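Endo-alpha-mannosidase (Bacteroides thetaiotaomicron, PDB 4ACY) hydrolyses alpha-mannosidic linkages in an endo-acting manner as a family 99 glycoside hydrolase, probably on N-glycan-type mannose chains. Local coordinates at residues Y182-K187 and D221-G226; Y170-Y175 and P188-Y193. All blocks are in the same frame, centred on the assembly; numbering follows the deposited sequence.

Contact 1. Residues Y182-K187 and D221-G226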
# COMPACT_ATOMS: atom_id res chain seq x y z
N TYR A 182 15.09 -0.21 -0.06
CA TYR A 182 14.87 0.58 1.14
C TYR A 182 15.46 -0.04 2.39
O TYR A 182 15.29 -1.23 2.64
CB TYR A 182 13.38 0.74 1.38
CG TYR A 182 12.99 1.63 2.53
CD1 TYR A 182 13.33 3.00 2.55
CD2 TYR A 182 12.21 1.13 3.57
CE1 TYR A 182 12.92 3.83 3.60
CE2 TYR A 182 11.81 1.94 4.62
CZ TYR A 182 12.16 3.28 4.62
OH TYR A 182 11.72 4.08 5.66
N ARG A 183 16.15 0.79 3.17
CA ARG A 183 16.50 0.47 4.55
C ARG A 183 16.26 1.69 5.42
O ARG A 183 16.50 2.82 4.99
CB ARG A 183 17.97 0.06 4.66
CG ARG A 183 18.23 -1.30 4.09
CD ARG A 183 19.66 -1.73 4.33
NE ARG A 183 19.89 -3.04 3.73
CZ ARG A 183 20.15 -3.24 2.44
NH1 ARG A 183 20.20 -2.22 1.59
NH2 ARG A 183 20.36 -4.46 2.00
N THR A 184 15.79 1.45 6.63
CA THR A 184 15.63 2.51 7.60
C THR A 184 16.26 2.06 8.92
O THR A 184 16.09 0.91 9.32
CB THR A 184 14.14 2.96 7.73
OG1 THR A 184 14.05 4.05 8.66
CG2 THR A 184 13.23 1.81 8.16
N HIS A 185 17.03 2.95 9.54
CA HIS A 185 17.91 2.57 10.67
C HIS A 185 18.68 1.29 10.32
O HIS A 185 18.85 0.39 11.15
CB HIS A 185 17.09 2.43 11.97
N GLY A 186 19.12 1.20 9.07
CA GLY A 186 19.92 0.08 8.58
C GLY A 186 19.23 -1.23 8.27
O GLY A 186 19.89 -2.23 8.01
N LYS A 187 17.89 -1.24 8.27
CA LYS A 187 17.17 -2.49 8.09
C LYS A 187 16.10 -2.37 7.01
O LYS A 187 15.42 -1.34 6.94
CB LYS A 187 16.47 -2.90 9.38
CG LYS A 187 17.38 -3.48 10.45
CD LYS A 187 16.57 -3.81 11.70
CE LYS A 187 17.46 -3.75 12.93
NZ LYS A 187 16.72 -4.11 14.16
N ASP A 221 17.33 -10.48 8.13
CA ASP A 221 16.65 -9.78 9.20
C ASP A 221 16.16 -8.43 8.68
O ASP A 221 16.58 -7.96 7.61
CB ASP A 221 17.59 -9.57 10.41
CG ASP A 221 16.84 -9.46 11.72
OD1 ASP A 221 15.60 -9.29 11.70
OD2 ASP A 221 17.48 -9.55 12.78
N GLY A 222 15.27 -7.80 9.43
CA GLY A 222 14.75 -6.50 9.04
C GLY A 222 13.64 -6.11 9.98
O GLY A 222 13.58 -6.57 11.11
N LEU A 223 12.77 -5.23 9.50
CA LEU A 223 11.66 -4.74 10.30
C LEU A 223 10.40 -5.29 9.64
O LEU A 223 10.12 -4.99 8.48
CB LEU A 223 11.64 -3.22 10.31
CG LEU A 223 12.79 -2.50 11.05
CD1 LEU A 223 12.83 -1.05 10.62
CD2 LEU A 223 12.68 -2.63 12.58
N PHE A 224 9.69 -6.11 10.39
CA PHE A 224 8.49 -6.77 9.89
C PHE A 224 7.27 -6.19 10.57
O PHE A 224 7.15 -6.19 11.79
CB PHE A 224 8.64 -8.27 10.11
CG PHE A 224 9.87 -8.82 9.45
CD1 PHE A 224 9.88 -9.07 8.08
CD2 PHE A 224 11.04 -9.02 10.19
CE1 PHE A 224 11.04 -9.55 7.46
CE2 PHE A 224 12.19 -9.50 9.58
CZ PHE A 224 12.20 -9.77 8.22
N ILE A 225 6.37 -5.68 9.73
CA ILE A 225 5.27 -4.85 10.16
C ILE A 225 3.97 -5.57 9.84
O ILE A 225 3.61 -5.73 8.66
CB ILE A 225 5.31 -3.46 9.43
CG1 ILE A 225 6.70 -2.79 9.57
CG2 ILE A 225 4.17 -2.55 9.90
CD1 ILE A 225 7.14 -2.45 11.01
N GLY A 226 3.26 -6.00 10.88
CA GLY A 226 1.98 -6.72 10.70
C GLY A 226 0.76 -5.82 10.64
O GLY A 226 0.76 -4.71 11.17
O HOH W 1 14.87 -6.12 13.53

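Contact 2. Residues Y170-Y175 and P188-Y193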
# COMPACT_ATOMS: atom_id res chain seq x y z
N TYR A 170 14.24 -14.51 -1.21
CA TYR A 170 14.25 -14.13 -2.61
C TYR A 170 14.42 -12.62 -2.78
O TYR A 170 15.22 -12.16 -3.59
CB TYR A 170 12.99 -14.61 -3.37
CG TYR A 170 13.09 -14.22 -4.82
CD1 TYR A 170 13.74 -15.04 -5.75
CD2 TYR A 170 12.59 -12.98 -5.27
CE1 TYR A 170 13.85 -14.66 -7.08
CE2 TYR A 170 12.71 -12.60 -6.59
CZ TYR A 170 13.34 -13.44 -7.49
OH TYR A 170 13.46 -13.04 -8.80
N ILE A 171 13.66 -11.85 -2.01
CA ILE A 171 13.65 -10.40 -2.12
C ILE A 171 15.03 -9.83 -1.76
O ILE A 171 15.59 -9.03 -2.50
CB ILE A 171 12.53 -9.78 -1.27
CG1 ILE A 171 11.16 -10.05 -1.93
CG2 ILE A 171 12.75 -8.28 -1.05
CD1 ILE A 171 9.95 -9.82 -1.02
N VAL A 172 15.57 -10.28 -0.63
CA VAL A 172 16.88 -9.81 -0.16
C VAL A 172 18.00 -10.24 -1.13
O VAL A 172 18.86 -9.44 -1.48
CB VAL A 172 17.19 -10.26 1.29
CG1 VAL A 172 18.63 -9.95 1.69
CG2 VAL A 172 16.22 -9.58 2.29
N ASP A 173 17.98 -11.50 -1.57
CA ASP A 173 19.01 -11.99 -2.49
C ASP A 173 18.98 -11.30 -3.84
O ASP A 173 20.02 -11.04 -4.44
CB ASP A 173 18.89 -13.50 -2.71
CG ASP A 173 19.30 -14.31 -1.50
OD1 ASP A 173 19.90 -13.75 -0.56
OD2 ASP A 173 19.00 -15.51 -1.48
N THR A 174 17.78 -11.03 -4.34
CA THR A 174 17.64 -10.49 -5.68
C THR A 174 17.74 -8.97 -5.73
O THR A 174 18.33 -8.42 -6.65
CB THR A 174 16.31 -10.95 -6.31
OG1 THR A 174 16.16 -12.37 -6.14
CG2 THR A 174 16.25 -10.59 -7.78
N TYR A 175 17.16 -8.29 -4.75
CA TYR A 175 17.05 -6.83 -4.78
C TYR A 175 17.85 -6.12 -3.71
O TYR A 175 18.00 -4.91 -3.76
CB TYR A 175 15.58 -6.42 -4.63
CG TYR A 175 14.68 -7.11 -5.61
CD1 TYR A 175 14.88 -7.00 -6.98
CD2 TYR A 175 13.62 -7.90 -5.16
CE1 TYR A 175 14.05 -7.63 -7.88
CE2 TYR A 175 12.78 -8.53 -6.05
CZ TYR A 175 13.00 -8.40 -7.40
OH TYR A 175 12.16 -9.04 -8.27
N PRO A 188 15.92 -3.44 6.21
CA PRO A 188 14.81 -3.46 5.26
C PRO A 188 13.50 -3.44 6.03
O PRO A 188 13.46 -3.86 7.18
CB PRO A 188 14.95 -4.79 4.53
CG PRO A 188 16.23 -5.40 5.00
CD PRO A 188 16.68 -4.70 6.23
N LEU A 189 12.44 -2.97 5.39
CA LEU A 189 11.13 -2.94 6.02
C LEU A 189 10.16 -3.75 5.17
O LEU A 189 10.13 -3.57 3.95
CB LEU A 189 10.65 -1.49 6.18
CG LEU A 189 9.44 -1.37 7.11
CD1 LEU A 189 9.56 -0.17 8.03
CD2 LEU A 189 8.20 -1.30 6.26
N PHE A 190 9.39 -4.65 5.80
CA PHE A 190 8.36 -5.43 5.11
C PHE A 190 7.02 -5.22 5.80
O PHE A 190 6.91 -5.40 7.03
CB PHE A 190 8.70 -6.93 5.18
CG PHE A 190 9.92 -7.33 4.39
CD1 PHE A 190 11.19 -7.22 4.94
CD2 PHE A 190 9.79 -7.83 3.10
CE1 PHE A 190 12.33 -7.61 4.20
CE2 PHE A 190 10.91 -8.21 2.36
CZ PHE A 190 12.19 -8.11 2.91
N PHE A 191 5.99 -4.88 5.01
CA PHE A 191 4.61 -4.88 5.49
C PHE A 191 4.03 -6.24 5.14
O PHE A 191 4.34 -6.81 4.10
CB PHE A 191 3.77 -3.80 4.80
CG PHE A 191 4.17 -2.39 5.16
CD1 PHE A 191 3.61 -1.76 6.25
CD2 PHE A 191 5.10 -1.69 4.38
CE1 PHE A 191 3.96 -0.43 6.59
CE2 PHE A 191 5.46 -0.38 4.71
CZ PHE A 191 4.91 0.25 5.82
N ILE A 192 3.20 -6.77 6.04
CA ILE A 192 2.60 -8.07 5.80
C ILE A 192 1.08 -7.94 5.90
O ILE A 192 0.51 -7.83 6.99
CB ILE A 192 3.12 -9.16 6.76
CG1 ILE A 192 4.65 -9.24 6.76
CG2 ILE A 192 2.51 -10.52 6.36
CD1 ILE A 192 5.23 -10.19 7.85
N TYR A 193 0.43 -7.94 4.75
CA TYR A 193 -1.02 -7.73 4.67
C TYR A 193 -1.79 -8.93 5.24
O TYR A 193 -1.42 -10.09 4.99
CB TYR A 193 -1.41 -7.41 3.23
CG TYR A 193 -2.90 -7.17 3.03
CD1 TYR A 193 -3.44 -5.89 3.14
CD2 TYR A 193 -3.74 -8.22 2.69
CE1 TYR A 193 -4.83 -5.67 2.93
CE2 TYR A 193 -5.11 -8.01 2.49
CZ TYR A 193 -5.64 -6.74 2.61
OH TYR A 193 -7.01 -6.54 2.40

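Contact 1. Residues Y182-K187 and D221-G226
Gly222 CA meets CB of Lys187 at 4.0 Å, the start of a line of apolar contacts between the two segments. The amide of Gly222 turns back to Asp221, donating to OD1 at 2.7 Å with a bent N-H...O angle of 140°; Arg216 forms a salt bridge to the same oxygen. With CG of Lys187 anti to the carbonyl carbon (chi1 -75°) and the chain extended beyond it, CD runs past the Gly222 carbonyl carbon and NZ reaches a water 2.8 Å away, which donates in turn to Gly222 O. This is the amino-terminal side of the (beta/alpha)8 barrel, where the loop leading into strand 189-192 meets the start of strand 223-227. A type I' turn from Thr184 to Lys187, closed by reciprocal backbone bonds, brings Thr184 and Lys187 to the same side chain, Leu223. Its CG sits 4.1 Å from Lys187 CD, while its CD1 meets CG2 of Thr184 at 3.8 Å; Thr184 OG1 is hydrogen-bonded to Tyr321 OH. With an alanine here, the contact to Thr184 CG2 would probably be lost and a gap opened beside the Lys187 methylenes. Away from the turn, Leu223 also packs on Leu276.

Contact 2. Residues Y170-Y175 and P188-Y193
Ile171 reaches the rim of the Phe190 ring with two branches at once. Its CD1 lies in the ring plane, at the edge, 3.9 Å from CE2, and its CG2 comes to 3.9 Å from that same carbon and 4.0 Å from CZ. A chi1 of -73° sets CG1 beside the backbone N and CG2 anti to it, and a chi2 of 165° extends CD1 toward the ring edge. Ile171 itself continues onto Phe151, Ile153 and Trp124. Val172 follows more loosely, its CG2 near the ring plane and 4.3 Å from CZ. Helix 161-175 is the connection of the beta-alpha-beta unit that joins strand 148-153 to strand 189-192, and Phe190 points outward from the second strand to meet it. On the side of the same helix turned from the strand, Thr174 OG1 donates to Tyr170 O at 2.7 Å. Thr174 N serves that oxygen from the opposite face of the carbonyl plane, and the hydroxyl oxygen also lies over the centre of the Tyr170 ring. Between helix and strand, then, the buried contact is wholly apolar: it depends on the fit of methyl groups to a ring edge, with no directional bond to set its geometry.

How the contacts relate
The centres of contact 1 and contact 2 lie about 9 Å apart, and the segments alternate along the chain, 182-187 running directly into 188-193. They join through the barrel sheet, where strands 189-192 and 223-227 are parallel neighbours. Leu223 N lies 2.8 Å from Pro188 O, and Ile225 N lies 2.8 Å from Phe190 O, both probable hydrogen bonds. On the outer side of the sheet Phe224 CE1 comes to 3.4 Å from Phe190 CD1, the two rings nearly parallel at about 15°. Contact 1 lies at the amino-terminal ends of these strands; in (beta/alpha)8 enzymes the active site lies at the other end.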